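Local coordinates for protein fatty acid synthase 1, isoform A (Drosophila melanogaster, PDB 6FN6) that forms part of a multifunctional synthase that probably builds long-chain saturated fatty acids with NADPH, this piece holding its dehydratase, enoylreductase and ketoreductase modifying domains, at residues S693-A698 with G718-A723; A724-L729 with A862-P867; H731-F736 with V781-N786. One frame throughout, in Å; residues are numbered along the deposited sequence.

Contact 1 (S693-A698 with G718-A723); sequences STVYYA and GGVGQA
Thr-694 spends its hydroxyl OG1 inside its own helix, in a hydrogen bond to the carbonyl O of Cys-690 one turn earlier, and offers its methyl to the neighbouring helix: CG2 lies 4.3 Å from CG1 of Val-720. Of the polar atoms across the interface, the one most closely approached is the carbonyl O of Val-720, and what reaches it is carbon, CG2 of Val-695 at 3.5 Å. That oxygen also sits 2.8 Å from N of Ala-724, the spacing expected one turn on within a helix. Because CG1 of Val-695 stands roughly anti to its backbone N (chi1 160°), CG2 is the branch that enters between Val-720 and Ala-723. It is 3.6 Å from CB of Ala-723 and 4.2 Å from CG1 of Val-720, so one methyl meets two side chains and a backbone oxygen. The other branch passes alongside, with CG1 of Val-695 3.9 Å from O of Ala-723. No hydrogen bond links the segments; this is van der Waals packing between two helices whose local axes approach to 9.3 Å and cross at -61°. Helix 719-731 starts after a glycine-rich turn that resembles the Rossmann-type GxGxxG pattern, consistent with the dinucleotide-binding part of the enoylreductase. Gly-718 takes the N-cap position, and O of Gly-718 accepts a hydrogen bond from N of Gln-722 at 2.8 Å. Gly-721 belongs to the same pattern and lies on a side of the helix turned from Val-695. The flank of helix 689-702 bearing Tyr-696 packs against helix 844-860, where it touches Leu-853 and Val-854. Further round, the hydroxyl of Tyr-697 is hydrogen-bonded to Arg-702 NH1 and to Asn-828 ND2 of the second subunit.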
ATOM      1  N   SER A 693      18.899 -18.877  10.305  1.00 42.36           N
ATOM      2  CA  SER A 693      17.958 -18.424  11.321  1.00 46.91           C
ATOM      3  C   SER A 693      16.907 -17.533  10.669  1.00 46.38           C
ATOM      4  O   SER A 693      15.731 -17.570  11.033  1.00 46.28           O
ATOM      5  CB  SER A 693      18.678 -17.675  12.440  1.00 44.58           C
ATOM      6  OG  SER A 693      19.565 -18.536  13.131  1.00 44.40           O
ATOM      7  N   THR A 694      17.344 -16.737   9.700  1.00 46.47           N
ATOM      8  CA  THR A 694      16.449 -15.862   8.958  1.00 48.14           C
ATOM      9  C   THR A 694      15.484 -16.685   8.110  1.00 47.59           C
ATOM     10  O   THR A 694      14.273 -16.457   8.128  1.00 46.62           O
ATOM     11  CB  THR A 694      17.237 -14.904   8.046  1.00 48.59           C
ATOM     12  OG1 THR A 694      18.170 -14.155   8.831  1.00 50.40           O
ATOM     13  CG2 THR A 694      16.299 -13.942   7.325  1.00 51.05           C
ATOM     14  N   VAL A 695      16.033 -17.641   7.368  1.00 60.72           N
ATOM     15  CA  VAL A 695      15.247 -18.448   6.447  1.00 61.05           C
ATOM     16  C   VAL A 695      14.165 -19.206   7.202  1.00 58.89           C
ATOM     17  O   VAL A 695      13.019 -19.285   6.756  1.00 61.39           O
ATOM     18  CB  VAL A 695      16.154 -19.413   5.653  1.00 49.74           C
ATOM     19  CG1 VAL A 695      15.354 -20.574   5.073  1.00 50.52           C
ATOM     20  CG2 VAL A 695      16.868 -18.674   4.541  1.00 49.95           C
ATOM     21  N   TYR A 696      14.526 -19.753   8.356  1.00 48.88           N
ATOM     22  CA  TYR A 696      13.600 -20.576   9.118  1.00 50.36           C
ATOM     23  C   TYR A 696      12.545 -19.734   9.827  1.00 46.09           C
ATOM     24  O   TYR A 696      11.388 -20.140   9.926  1.00 46.92           O
ATOM     25  CB  TYR A 696      14.361 -21.432  10.128  1.00 53.23           C
ATOM     26  CG  TYR A 696      14.851 -22.738   9.548  1.00 56.95           C
ATOM     27  CD1 TYR A 696      13.968 -23.782   9.297  1.00 58.44           C
ATOM     28  CD2 TYR A 696      16.194 -22.929   9.247  1.00 58.19           C
ATOM     29  CE1 TYR A 696      14.407 -24.978   8.764  1.00 47.63           C
ATOM     30  CE2 TYR A 696      16.642 -24.124   8.713  1.00 58.64           C
ATOM     31  CZ  TYR A 696      15.743 -25.144   8.474  1.00 59.60           C
ATOM     32  OH  TYR A 696      16.182 -26.335   7.944  1.00 60.72           O
ATOM     33  N   TYR A 697      12.930 -18.557  10.306  1.00 44.93           N
ATOM     34  CA  TYR A 697      11.977 -17.692  10.989  1.00 45.68           C
ATOM     35  C   TYR A 697      10.963 -17.128   9.996  1.00 46.23           C
ATOM     36  O   TYR A 697       9.832 -16.804  10.363  1.00 47.33           O
ATOM     37  CB  TYR A 697      12.685 -16.544  11.711  1.00 45.32           C
ATOM     38  CG  TYR A 697      11.710 -15.581  12.349  1.00 46.44           C
ATOM     39  CD1 TYR A 697      10.938 -15.969  13.436  1.00 47.69           C
ATOM     40  CD2 TYR A 697      11.540 -14.298  11.850  1.00 46.61           C
ATOM     41  CE1 TYR A 697      10.037 -15.103  14.017  1.00 49.11           C
ATOM     42  CE2 TYR A 697      10.637 -13.423  12.428  1.00 48.00           C
ATOM     43  CZ  TYR A 697       9.887 -13.833  13.510  1.00 49.26           C
ATOM     44  OH  TYR A 697       8.984 -12.975  14.093  1.00 51.02           O
ATOM     45  N   ALA A 698      11.379 -17.006   8.740  1.00 57.92           N
ATOM     46  CA  ALA A 698      10.535 -16.426   7.703  1.00 57.26           C
ATOM     47  C   ALA A 698       9.652 -17.480   7.036  1.00 58.96           C
ATOM     48  O   ALA A 698       8.434 -17.319   6.953  1.00 48.07           O
ATOM     49  CB  ALA A 698      11.394 -15.721   6.658  1.00 46.08           C
ATOM     50  N   GLY A 718      22.391 -15.320  -3.308  1.00 48.10           N
ATOM     51  CA  GLY A 718      22.822 -14.503  -2.190  1.00 46.66           C
ATOM     52  C   GLY A 718      22.862 -15.331  -0.923  1.00 46.70           C
ATOM     53  O   GLY A 718      22.476 -16.499  -0.928  1.00 47.84           O
ATOM     54  N   GLY A 719      23.341 -14.734   0.162  1.00 51.68           N
ATOM     55  CA  GLY A 719      23.418 -15.430   1.431  1.00 52.44           C
ATOM     56  C   GLY A 719      22.083 -16.010   1.856  1.00 51.26           C
ATOM     57  O   GLY A 719      21.962 -17.209   2.109  1.00 48.02           O
ATOM     58  N   VAL A 720      21.073 -15.150   1.928  1.00 51.28           N
ATOM     59  CA  VAL A 720      19.741 -15.555   2.360  1.00 49.32           C
ATOM     60  C   VAL A 720      19.081 -16.422   1.293  1.00 48.77           C
ATOM     61  O   VAL A 720      18.381 -17.380   1.612  1.00 46.70           O
ATOM     62  CB  VAL A 720      18.869 -14.326   2.687  1.00 49.57           C
ATOM     63  CG1 VAL A 720      17.517 -14.755   3.231  1.00 47.91           C
ATOM     64  CG2 VAL A 720      19.576 -13.421   3.683  1.00 49.27           C
ATOM     65  N   GLY A 721      19.291 -16.072   0.027  1.00 57.40           N
ATOM     66  CA  GLY A 721      18.730 -16.830  -1.076  1.00 58.35           C
ATOM     67  C   GLY A 721      19.177 -18.281  -1.094  1.00 61.21           C
ATOM     68  O   GLY A 721      18.352 -19.198  -1.119  1.00 60.37           O
ATOM     69  N   GLN A 722      20.490 -18.487  -1.096  1.00 60.02           N
ATOM     70  CA  GLN A 722      21.068 -19.826  -1.087  1.00 59.88           C
ATOM     71  C   GLN A 722      20.525 -20.657   0.068  1.00 59.09           C
ATOM     72  O   GLN A 722      20.174 -21.825  -0.104  1.00 58.56           O
ATOM     73  CB  GLN A 722      22.595 -19.747  -1.004  1.00 61.11           C
ATOM     74  CG  GLN A 722      23.266 -19.477  -2.340  1.00 62.60           C
ATOM     75  CD  GLN A 722      24.749 -19.200  -2.207  1.00 62.39           C
ATOM     76  OE1 GLN A 722      25.535 -20.095  -1.900  1.00 62.97           O
ATOM     77  NE2 GLN A 722      25.142 -17.959  -2.460  1.00 61.98           N
ATOM     78  N   ALA A 723      20.459 -20.053   1.248  1.00 58.50           N
ATOM     79  CA  ALA A 723      19.946 -20.748   2.419  1.00 57.54           C
ATOM     80  C   ALA A 723      18.465 -21.043   2.234  1.00 59.80           C
ATOM     81  O   ALA A 723      17.984 -22.108   2.618  1.00 59.46           O
ATOM     82  CB  ALA A 723      20.178 -19.926   3.674  1.00 55.57           C
TER

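Contact 2 (A724-L729 with A862-P867); sequences AISVAL and AVVPLP
Ser-726 carries the polar link from its helix to Ala-862, and its short side chain can be traced atom by atom. CB already faces the loop, 3.4 Å from the carbonyl O of Ala-862. With OG anti to the backbone N (chi1 -178°), the hydroxyl extends past CB to the same oxygen and is placed to donate a hydrogen bond to it. The modelled separation from Ser-726 OG to Ala-862 O is 2.4 Å, too short to take literally at 2.70 Å resolution, which leaves the length doubtful, although Ala-862 O is the atom that Ser-726 OG approaches. The angles, about 121° at OG between CB and the acceptor and about 144° at the carbonyl O between C and OG, are compatible with a hydrogen bond but inherit the same positional doubt. CG2 of Val-864 stands off to the flank of the hydroxyl, a loose apolar neighbour 4.3 Å from Ser-726 OG. The loop 862-867 leads from helix 844-860 to strand 868-872, which pairs with strand 891-895 in a mixed sheet separate from the parallel one of the nucleotide-binding fold. This matches the return crossing of medium-chain dehydrogenase/reductases, in which the chain leaves the Rossmann domain for the other half of the enzyme. Next along the helix, Val-727 comes close to the start of the loop, its CA 5.0 Å from CA of Ala-862. Its CG2 stands 4.3 Å from the carbonyl O of Ala-862, near the acceptor but without any bond to it. Val-727 also packs on Tyr-692 and Val-695 of helix 689-702. The hydroxyl of that same Tyr-692 is hydrogen-bonded to O of Val-864, while Leu-866 N bonds to Thr-687 OG1.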
ATOM      1  N   ALA A 724      17.746 -20.094   1.643  1.00 62.58           N
ATOM      2  CA  ALA A 724      16.316 -20.250   1.407  1.00 61.56           C
ATOM      3  C   ALA A 724      16.030 -21.363   0.400  1.00 63.40           C
ATOM      4  O   ALA A 724      15.162 -22.205   0.627  1.00 64.60           O
ATOM      5  CB  ALA A 724      15.720 -18.941   0.923  1.00 60.52           C
ATOM      6  N   ILE A 725      16.767 -21.361  -0.708  1.00 57.72           N
ATOM      7  CA  ILE A 725      16.575 -22.352  -1.763  1.00 57.02           C
ATOM      8  C   ILE A 725      16.829 -23.756  -1.221  1.00 59.24           C
ATOM      9  O   ILE A 725      16.088 -24.689  -1.515  1.00 57.05           O
ATOM     10  CB  ILE A 725      17.485 -22.055  -2.974  1.00 55.88           C
ATOM     11  CG1 ILE A 725      17.121 -20.704  -3.596  1.00 55.31           C
ATOM     12  CG2 ILE A 725      17.370 -23.163  -4.022  1.00 56.43           C
ATOM     13  CD1 ILE A 725      18.150 -20.181  -4.586  1.00 54.68           C
ATOM     14  N   SER A 726      17.887 -23.899  -0.431  1.00 55.82           N
ATOM     15  CA  SER A 726      18.263 -25.194   0.124  1.00 57.67           C
ATOM     16  C   SER A 726      17.163 -25.757   1.018  1.00 57.96           C
ATOM     17  O   SER A 726      16.758 -26.906   0.866  1.00 59.79           O
ATOM     18  CB  SER A 726      19.571 -25.074   0.912  1.00 57.54           C
ATOM     19  OG  SER A 726      19.984 -26.331   1.419  1.00 59.49           O
ATOM     20  N   VAL A 727      16.684 -24.945   1.953  1.00 56.26           N
ATOM     21  CA  VAL A 727      15.658 -25.390   2.889  1.00 60.36           C
ATOM     22  C   VAL A 727      14.354 -25.656   2.146  1.00 59.42           C
ATOM     23  O   VAL A 727      13.709 -26.682   2.363  1.00 59.87           O
ATOM     24  CB  VAL A 727      15.448 -24.361   4.022  1.00 59.27           C
ATOM     25  CG1 VAL A 727      14.362 -24.828   4.982  1.00 55.11           C
ATOM     26  CG2 VAL A 727      16.744 -24.133   4.778  1.00 54.28           C
ATOM     27  N   ALA A 728      13.967 -24.732   1.273  1.00 65.58           N
ATOM     28  CA  ALA A 728      12.727 -24.867   0.516  1.00 66.62           C
ATOM     29  C   ALA A 728      12.714 -26.167  -0.285  1.00 64.40           C
ATOM     30  O   ALA A 728      11.786 -26.971  -0.166  1.00 63.49           O
ATOM     31  CB  ALA A 728      12.539 -23.676  -0.409  1.00 68.21           C
ATOM     32  N   LEU A 729      13.745 -26.370  -1.101  1.00 75.10           N
ATOM     33  CA  LEU A 729      13.850 -27.581  -1.904  1.00 77.33           C
ATOM     34  C   LEU A 729      13.848 -28.817  -1.010  1.00 77.57           C
ATOM     35  O   LEU A 729      13.359 -29.877  -1.401  1.00 83.08           O
ATOM     36  CB  LEU A 729      15.113 -27.555  -2.767  1.00 81.55           C
ATOM     37  CG  LEU A 729      15.135 -26.563  -3.935  1.00 83.90           C
ATOM     38  CD1 LEU A 729      16.473 -26.624  -4.654  1.00 84.64           C
ATOM     39  CD2 LEU A 729      13.991 -26.817  -4.915  1.00 84.80           C
ATOM     40  N   ALA A 862      19.499 -30.102   5.034  1.00 79.35           N
ATOM     41  CA  ALA A 862      18.921 -28.903   4.439  1.00 76.37           C
ATOM     42  C   ALA A 862      19.836 -27.701   4.659  1.00 73.37           C
ATOM     43  O   ALA A 862      19.909 -26.804   3.818  1.00 72.17           O
ATOM     44  CB  ALA A 862      17.544 -28.633   5.021  1.00 75.12           C
ATOM     45  N   VAL A 863      20.524 -27.688   5.799  1.00 73.22           N
ATOM     46  CA  VAL A 863      21.445 -26.606   6.124  1.00 69.90           C
ATOM     47  C   VAL A 863      22.844 -26.950   5.628  1.00 68.56           C
ATOM     48  O   VAL A 863      23.499 -27.847   6.160  1.00 69.67           O
ATOM     49  CB  VAL A 863      21.452 -26.320   7.640  1.00 71.21           C
ATOM     50  CG1 VAL A 863      22.412 -25.186   7.978  1.00 70.90           C
ATOM     51  CG2 VAL A 863      20.048 -26.000   8.128  1.00 71.34           C
ATOM     52  N   VAL A 864      23.293 -26.233   4.604  1.00 68.78           N
ATOM     53  CA  VAL A 864      24.626 -26.419   4.044  1.00 67.98           C
ATOM     54  C   VAL A 864      25.430 -25.132   4.217  1.00 65.34           C
ATOM     55  O   VAL A 864      24.897 -24.038   4.026  1.00 61.73           O
ATOM     56  CB  VAL A 864      24.548 -26.830   2.558  1.00 67.82           C
ATOM     57  CG1 VAL A 864      25.943 -27.002   1.959  1.00 68.62           C
ATOM     58  CG2 VAL A 864      23.750 -28.109   2.407  1.00 70.03           C
ATOM     59  N   PRO A 865      26.717 -25.250   4.581  1.00 59.07           N
ATOM     60  CA  PRO A 865      27.498 -24.013   4.649  1.00 57.40           C
ATOM     61  C   PRO A 865      27.648 -23.375   3.272  1.00 57.08           C
ATOM     62  O   PRO A 865      27.635 -24.077   2.263  1.00 58.96           O
ATOM     63  CB  PRO A 865      28.849 -24.476   5.205  1.00 58.59           C
ATOM     64  CG  PRO A 865      28.931 -25.916   4.850  1.00 62.17           C
ATOM     65  CD  PRO A 865      27.527 -26.430   4.935  1.00 62.11           C
ATOM     66  N   LEU A 866      27.789 -22.055   3.239  1.00 55.16           N
ATOM     67  CA  LEU A 866      27.866 -21.323   1.983  1.00 54.78           C
ATOM     68  C   LEU A 866      29.298 -21.223   1.478  1.00 55.73           C
ATOM     69  O   LEU A 866      30.243 -21.434   2.239  1.00 56.14           O
ATOM     70  CB  LEU A 866      27.291 -19.918   2.157  1.00 53.30           C
ATOM     71  CG  LEU A 866      25.771 -19.760   2.144  1.00 52.92           C
ATOM     72  CD1 LEU A 866      25.113 -20.555   3.259  1.00 51.77           C
ATOM     73  CD2 LEU A 866      25.420 -18.289   2.265  1.00 53.47           C
ATOM     74  N   PRO A 867      29.463 -20.920   0.181  1.00 56.21           N
ATOM     75  CA  PRO A 867      30.792 -20.553  -0.315  1.00 56.88           C
ATOM     76  C   PRO A 867      31.343 -19.369   0.469  1.00 55.07           C
ATOM     77  O   PRO A 867      30.563 -18.551   0.962  1.00 53.16           O
ATOM     78  CB  PRO A 867      30.539 -20.184  -1.778  1.00 57.28           C
ATOM     79  CG  PRO A 867      29.311 -20.917  -2.141  1.00 57.75           C
ATOM     80  CD  PRO A 867      28.467 -20.951  -0.902  1.00 56.38           C
TER

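Contact 3 (H731-F736 with V781-N786); sequences HGLTVF and VDLVLN
In the parallel Rossmann sheet, strands 734-739 and 781-786 are not neighbours: strand 710-713 runs between them, and their side chains meet past it. The strand order 760-762, 734-739, 710-713, 781-786, 804-808, 830-833 is the classical one for this fold. With CG anti to its carbonyl carbon (chi1 -79°), Leu-733 sends CD2 toward Leu-783, reaching CD1 at 3.9 Å; the two side chains cross at about a right angle, both touching Ile-711. At the second meeting, CG1 of Val-781 comes in obliquely to the Phe-736 ring, 3.8 Å from CD2 and 4.1 Å from CE2. Here strand 710-713 supplies Leu-712, which touches Phe-736, and Lys-710, which touches Val-781. Gly-732, with positive phi, closes the preceding helix in a Schellman motif and lets the chain turn into Leu-733. All four touching side chains are buried hydrocarbon with no hydrogen bond between the segments, which implies that dispersion and exclusion of water hold this meeting together, while backbone bonds to strand 710-713 fix strand 734-739 in the sheet.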
ATOM      1  N   HIS A 731      12.212 -29.107   1.810  1.00 62.67           N
ATOM      2  CA  HIS A 731      10.842 -29.313   2.269  1.00 67.96           C
ATOM      3  C   HIS A 731       9.924 -29.743   1.123  1.00 69.54           C
ATOM      4  O   HIS A 731       8.784 -30.155   1.352  1.00 64.55           O
ATOM      5  CB  HIS A 731      10.309 -28.042   2.932  1.00 67.50           C
ATOM      6  CG  HIS A 731      10.708 -27.903   4.370  1.00 66.25           C
ATOM      7  ND1 HIS A 731       9.788 -27.790   5.390  1.00 64.35           N
ATOM      8  CD2 HIS A 731      11.927 -27.868   4.958  1.00 63.80           C
ATOM      9  CE1 HIS A 731      10.423 -27.686   6.543  1.00 63.62           C
ATOM     10  NE2 HIS A 731      11.721 -27.731   6.310  1.00 63.01           N
ATOM     11  N   GLY A 732      10.420 -29.639  -0.108  1.00 69.40           N
ATOM     12  CA  GLY A 732       9.715 -30.160  -1.265  1.00 67.80           C
ATOM     13  C   GLY A 732       8.898 -29.149  -2.047  1.00 63.51           C
ATOM     14  O   GLY A 732       8.023 -29.524  -2.825  1.00 65.16           O
ATOM     15  N   LEU A 733       9.166 -27.866  -1.842  1.00 62.46           N
ATOM     16  CA  LEU A 733       8.461 -26.825  -2.580  1.00 59.89           C
ATOM     17  C   LEU A 733       9.011 -26.665  -3.992  1.00 60.32           C
ATOM     18  O   LEU A 733      10.166 -26.994  -4.264  1.00 60.83           O
ATOM     19  CB  LEU A 733       8.544 -25.483  -1.850  1.00 57.53           C
ATOM     20  CG  LEU A 733       7.599 -25.273  -0.664  1.00 56.92           C
ATOM     21  CD1 LEU A 733       7.955 -26.182   0.502  1.00 58.04           C
ATOM     22  CD2 LEU A 733       7.608 -23.813  -0.239  1.00 54.66           C
ATOM     23  N   THR A 734       8.164 -26.176  -4.891  1.00 60.47           N
ATOM     24  CA  THR A 734       8.612 -25.735  -6.204  1.00 59.88           C
ATOM     25  C   THR A 734       9.204 -24.337  -6.053  1.00 58.50           C
ATOM     26  O   THR A 734       8.571 -23.441  -5.491  1.00 57.27           O
ATOM     27  CB  THR A 734       7.464 -25.738  -7.230  1.00 60.31           C
ATOM     28  OG1 THR A 734       7.053 -27.088  -7.487  1.00 62.23           O
ATOM     29  CG2 THR A 734       7.893 -25.080  -8.540  1.00 59.87           C
ATOM     30  N   VAL A 735      10.426 -24.160  -6.543  1.00 57.71           N
ATOM     31  CA  VAL A 735      11.154 -22.922  -6.328  1.00 55.97           C
ATOM     32  C   VAL A 735      11.322 -22.113  -7.609  1.00 55.68           C
ATOM     33  O   VAL A 735      11.739 -22.631  -8.645  1.00 57.11           O
ATOM     34  CB  VAL A 735      12.526 -23.214  -5.684  1.00 56.25           C
ATOM     35  CG1 VAL A 735      13.375 -21.960  -5.616  1.00 54.67           C
ATOM     36  CG2 VAL A 735      12.346 -23.795  -4.295  1.00 56.31           C
ATOM     37  N   PHE A 736      10.981 -20.831  -7.513  1.00 53.94           N
ATOM     38  CA  PHE A 736      11.328 -19.845  -8.528  1.00 53.46           C
ATOM     39  C   PHE A 736      12.372 -18.901  -7.927  1.00 52.16           C
ATOM     40  O   PHE A 736      12.328 -18.606  -6.733  1.00 51.03           O
ATOM     41  CB  PHE A 736      10.092 -19.068  -8.985  1.00 52.68           C
ATOM     42  CG  PHE A 736       9.087 -19.909  -9.722  1.00 54.00           C
ATOM     43  CD1 PHE A 736       9.160 -20.051 -11.099  1.00 56.80           C
ATOM     44  CD2 PHE A 736       8.070 -20.560  -9.040  1.00 55.14           C
ATOM     45  CE1 PHE A 736       8.236 -20.829 -11.781  1.00 58.86           C
ATOM     46  CE2 PHE A 736       7.145 -21.337  -9.717  1.00 57.79           C
ATOM     47  CZ  PHE A 736       7.229 -21.471 -11.089  1.00 58.52           C
ATOM     48  N   VAL A 781       2.354 -17.816  -6.997  1.00 50.19           N
ATOM     49  CA  VAL A 781       3.022 -18.655  -6.009  1.00 50.55           C
ATOM     50  C   VAL A 781       2.381 -18.474  -4.636  1.00 49.91           C
ATOM     51  O   VAL A 781       1.635 -17.523  -4.412  1.00 48.97           O
ATOM     52  CB  VAL A 781       4.533 -18.351  -5.956  1.00 50.01           C
ATOM     53  CG1 VAL A 781       5.193 -18.739  -7.271  1.00 51.04           C
ATOM     54  CG2 VAL A 781       4.785 -16.877  -5.639  1.00 48.30           C
ATOM     55  N   ASP A 782       2.681 -19.392  -3.720  1.00 55.19           N
ATOM     56  CA  ASP A 782       2.099 -19.374  -2.379  1.00 56.20           C
ATOM     57  C   ASP A 782       2.891 -18.511  -1.404  1.00 48.86           C
ATOM     58  O   ASP A 782       2.337 -18.002  -0.431  1.00 48.22           O
ATOM     59  CB  ASP A 782       1.996 -20.794  -1.825  1.00 62.61           C
ATOM     60  CG  ASP A 782       1.154 -21.696  -2.698  1.00 67.34           C
ATOM     61  OD1 ASP A 782      -0.077 -21.485  -2.749  1.00 67.29           O
ATOM     62  OD2 ASP A 782       1.721 -22.612  -3.329  1.00 69.63           O
ATOM     63  N   LEU A 783       4.190 -18.368  -1.648  1.00 48.49           N
ATOM     64  CA  LEU A 783       5.024 -17.521  -0.806  1.00 47.17           C
ATOM     65  C   LEU A 783       6.017 -16.735  -1.644  1.00 46.42           C
ATOM     66  O   LEU A 783       6.469 -17.196  -2.693  1.00 47.22           O
ATOM     67  CB  LEU A 783       5.789 -18.346   0.233  1.00 47.70           C
ATOM     68  CG  LEU A 783       5.022 -19.369   1.067  1.00 48.88           C
ATOM     69  CD1 LEU A 783       5.353 -20.773   0.591  1.00 50.64           C
ATOM     70  CD2 LEU A 783       5.337 -19.210   2.543  1.00 48.39           C
ATOM     71  N   VAL A 784       6.357 -15.546  -1.160  1.00 45.00           N
ATOM     72  CA  VAL A 784       7.402 -14.737  -1.763  1.00 44.31           C
ATOM     73  C   VAL A 784       8.354 -14.293  -0.665  1.00 43.39           C
ATOM     74  O   VAL A 784       7.943 -13.655   0.305  1.00 42.52           O
ATOM     75  CB  VAL A 784       6.821 -13.522  -2.514  1.00 43.55           C
ATOM     76  CG1 VAL A 784       7.935 -12.688  -3.140  1.00 43.01           C
ATOM     77  CG2 VAL A 784       5.831 -13.976  -3.573  1.00 44.51           C
ATOM     78  N   LEU A 785       9.626 -14.648  -0.815  1.00 43.70           N
ATOM     79  CA  LEU A 785      10.669 -14.147   0.070  1.00 42.85           C
ATOM     80  C   LEU A 785      11.391 -13.019  -0.650  1.00 42.08           C
ATOM     81  O   LEU A 785      12.208 -13.264  -1.536  1.00 42.71           O
ATOM     82  CB  LEU A 785      11.646 -15.257   0.456  1.00 43.82           C
ATOM     83  CG  LEU A 785      12.732 -14.875   1.466  1.00 44.43           C
ATOM     84  CD1 LEU A 785      12.122 -14.511   2.818  1.00 43.00           C
ATOM     85  CD2 LEU A 785      13.744 -16.002   1.614  1.00 46.36           C
ATOM     86  N   ASN A 786      11.080 -11.785  -0.267  1.00 44.37           N
ATOM     87  CA  ASN A 786      11.525 -10.616  -1.019  1.00 40.56           C
ATOM     88  C   ASN A 786      12.591  -9.788  -0.296  1.00 39.87           C
ATOM     89  O   ASN A 786      12.459  -9.477   0.891  1.00 38.58           O
ATOM     90  CB  ASN A 786      10.325  -9.723  -1.336  1.00 39.78           C
ATOM     91  CG  ASN A 786      10.688  -8.556  -2.227  1.00 39.41           C
ATOM     92  OD1 ASN A 786      11.400  -8.717  -3.218  1.00 40.06           O
ATOM     93  ND2 ASN A 786      10.202  -7.372  -1.878  1.00 38.54           N
TER

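In the fold
The three contacts lie in what is, by fold and family, probably the nucleotide-binding part of the enoylreductase, away from the predicted dehydratase residues His-24 and Asp-175. Contacts 1 and 2 share helix 719-731 and have centres about 8 Å apart; CG2 of Val-695 comes within 3.3 Å of N of Ala-724, and CZ of Tyr-696 within 3.8 Å of CG1 of Val-727. Contact 3 has its centre about 12 Å from that of contact 1 and 13 Å from that of contact 2. Ala-728 O and Leu-733 N, 3.2 Å apart, probably form a hydrogen bond where the helix ends. Leu-785, on the strand of contact 3, packs on the helix, its CD2 3.6 Å from CB of Ala-724.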